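Free serine kinase (Thermococcus kodakarensis KOD1, PDB 5X0K) phosphorylates free L-serine with ADP as the phosphate donor, giving O-phospho-L-serine and AMP in the first step of cysteine biosynthesis from serine. Local coordinates at residues V88-F93 / L227-D232. The protein carries 1 engineered substitution. Sequence-based numbering, arbitrary orientation.
Sequences VILDYF and LPFNPD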
# COMPACT_ATOMS: atom_id res chain seq x y z
N VAL A 88 -10.83 13.94 -6.29
CA VAL A 88 -10.53 14.01 -7.72
C VAL A 88 -10.82 12.62 -8.29
O VAL A 88 -10.28 11.61 -7.81
CB VAL A 88 -9.06 14.44 -8.00
CG1 VAL A 88 -8.71 14.24 -9.47
CG2 VAL A 88 -8.90 15.89 -7.59
N ILE A 89 -11.64 12.58 -9.33
CA ILE A 89 -12.06 11.36 -9.96
C ILE A 89 -11.12 11.07 -11.13
O ILE A 89 -10.94 11.90 -12.02
CB ILE A 89 -13.52 11.45 -10.43
CG1 ILE A 89 -14.45 11.68 -9.23
CG2 ILE A 89 -13.90 10.20 -11.19
CD1 ILE A 89 -15.87 12.01 -9.63
N LEU A 90 -10.49 9.91 -11.09
CA LEU A 90 -9.48 9.54 -12.08
C LEU A 90 -10.02 8.67 -13.18
O LEU A 90 -10.94 7.89 -12.99
CB LEU A 90 -8.39 8.72 -11.41
CG LEU A 90 -7.52 9.31 -10.35
CD1 LEU A 90 -6.59 8.18 -9.88
CD2 LEU A 90 -6.76 10.47 -10.93
N ASP A 91 -9.41 8.76 -14.36
CA ASP A 91 -9.60 7.80 -15.40
C ASP A 91 -8.66 6.62 -15.09
O ASP A 91 -7.56 6.52 -15.62
CB ASP A 91 -9.27 8.46 -16.75
CG ASP A 91 -9.58 7.58 -17.97
OD1 ASP A 91 -10.00 6.42 -17.83
OD2 ASP A 91 -9.34 8.01 -19.12
N TYR A 92 -9.12 5.71 -14.26
CA TYR A 92 -8.26 4.68 -13.68
C TYR A 92 -7.73 3.70 -14.70
O TYR A 92 -6.59 3.27 -14.63
CB TYR A 92 -9.02 3.95 -12.58
CG TYR A 92 -8.22 3.00 -11.71
CD1 TYR A 92 -7.17 3.47 -10.93
CD2 TYR A 92 -8.55 1.64 -11.63
CE1 TYR A 92 -6.45 2.61 -10.11
CE2 TYR A 92 -7.85 0.79 -10.80
CZ TYR A 92 -6.78 1.27 -10.06
OH TYR A 92 -6.06 0.41 -9.25
N PHE A 93 -8.56 3.36 -15.69
CA PHE A 93 -8.20 2.35 -16.65
C PHE A 93 -7.42 2.90 -17.83
O PHE A 93 -7.11 2.17 -18.78
CB PHE A 93 -9.44 1.58 -17.07
CG PHE A 93 -9.97 0.71 -15.97
CD1 PHE A 93 -9.37 -0.52 -15.68
CD2 PHE A 93 -11.04 1.14 -15.17
CE1 PHE A 93 -9.84 -1.30 -14.63
CE2 PHE A 93 -11.51 0.35 -14.12
CZ PHE A 93 -10.90 -0.87 -13.86
N LEU A 227 0.71 7.69 -11.03
CA LEU A 227 -0.38 8.44 -11.67
C LEU A 227 0.18 9.47 -12.63
O LEU A 227 1.34 9.84 -12.50
CB LEU A 227 -1.21 9.13 -10.59
CG LEU A 227 -1.98 8.25 -9.59
CD1 LEU A 227 -2.84 9.13 -8.74
CD2 LEU A 227 -2.83 7.23 -10.29
N PRO A 228 -0.63 9.91 -13.62
CA PRO A 228 -0.15 10.95 -14.52
C PRO A 228 -0.02 12.35 -13.92
O PRO A 228 0.57 13.21 -14.58
CB PRO A 228 -1.18 10.94 -15.66
CG PRO A 228 -2.42 10.45 -15.02
CD PRO A 228 -2.01 9.49 -13.96
N PHE A 229 -0.56 12.58 -12.73
CA PHE A 229 -0.47 13.86 -12.05
C PHE A 229 -0.72 13.74 -10.54
O PHE A 229 -1.35 12.79 -10.08
CB PHE A 229 -1.47 14.86 -12.68
CG PHE A 229 -2.91 14.51 -12.42
CD1 PHE A 229 -3.57 14.96 -11.27
CD2 PHE A 229 -3.60 13.70 -13.30
CE1 PHE A 229 -4.90 14.60 -11.02
CE2 PHE A 229 -4.93 13.33 -13.05
CZ PHE A 229 -5.56 13.78 -11.91
N ASN A 230 -0.19 14.71 -9.79
CA ASN A 230 -0.59 14.93 -8.39
C ASN A 230 -1.52 16.15 -8.44
O ASN A 230 -1.15 17.15 -9.06
CB ASN A 230 0.64 15.31 -7.56
CG ASN A 230 1.60 14.16 -7.35
OD1 ASN A 230 1.18 13.05 -7.01
ND2 ASN A 230 2.90 14.42 -7.50
N PRO A 231 -2.72 16.09 -7.79
CA PRO A 231 -3.53 17.31 -7.81
C PRO A 231 -2.82 18.44 -7.09
O PRO A 231 -2.10 18.19 -6.10
CB PRO A 231 -4.83 16.92 -7.10
CG PRO A 231 -4.87 15.46 -7.23
CD PRO A 231 -3.44 14.95 -7.23
N ASP A 232 -3.02 19.66 -7.55
CA ASP A 232 -2.57 20.81 -6.79
C ASP A 232 -3.35 20.88 -5.47
O ASP A 232 -4.44 20.34 -5.34
CB ASP A 232 -2.80 22.10 -7.56
CG ASP A 232 -1.82 23.18 -7.20
OD1 ASP A 232 -1.09 23.08 -6.17
OD2 ASP A 232 -1.73 24.13 -8.00
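L90 and V88 meet F229 at the far end of its ring, and this shared aromatic is the middle of a contact made by side chains alone. CZ of F229 lies 3.7 Å from CD2 of L90, which approaches the ring obliquely, and 4.0 Å from CG1 of V88, which sits at the ring edge, near its plane. With its CG between backbone N and carbonyl carbon (chi1 68°), F229 sends its ring across to the other segment, although its CB does not point straight there.

Aliphatic pairs extend the contact to L227 and P231. The branches of L90 divide the work: while CD2 touches the phenyl, CD1 meets CD2 of L227 at 3.9 Å, the two leucines crossing roughly at right angles. V88 is divided likewise, its CG2 resting 4.1 Å from CG of P231. An alanine in place of L90 would probably leave F229 and L227 without their common neighbour and open a gap between them.

L55 of strand 54-58 touches V88, L227 and P231, so that both segments share a neighbour on the middle strand of the five-stranded sheet to which strand 84-89 belongs. L90 also lies near V68, and L227 near H225, both O-phospho-L-serine-binding residues. The contact illustrates how segments remote in sequence can meet beside residues that bind the reaction product by apolar side-chain packing, with no hydrogen bond directly between them.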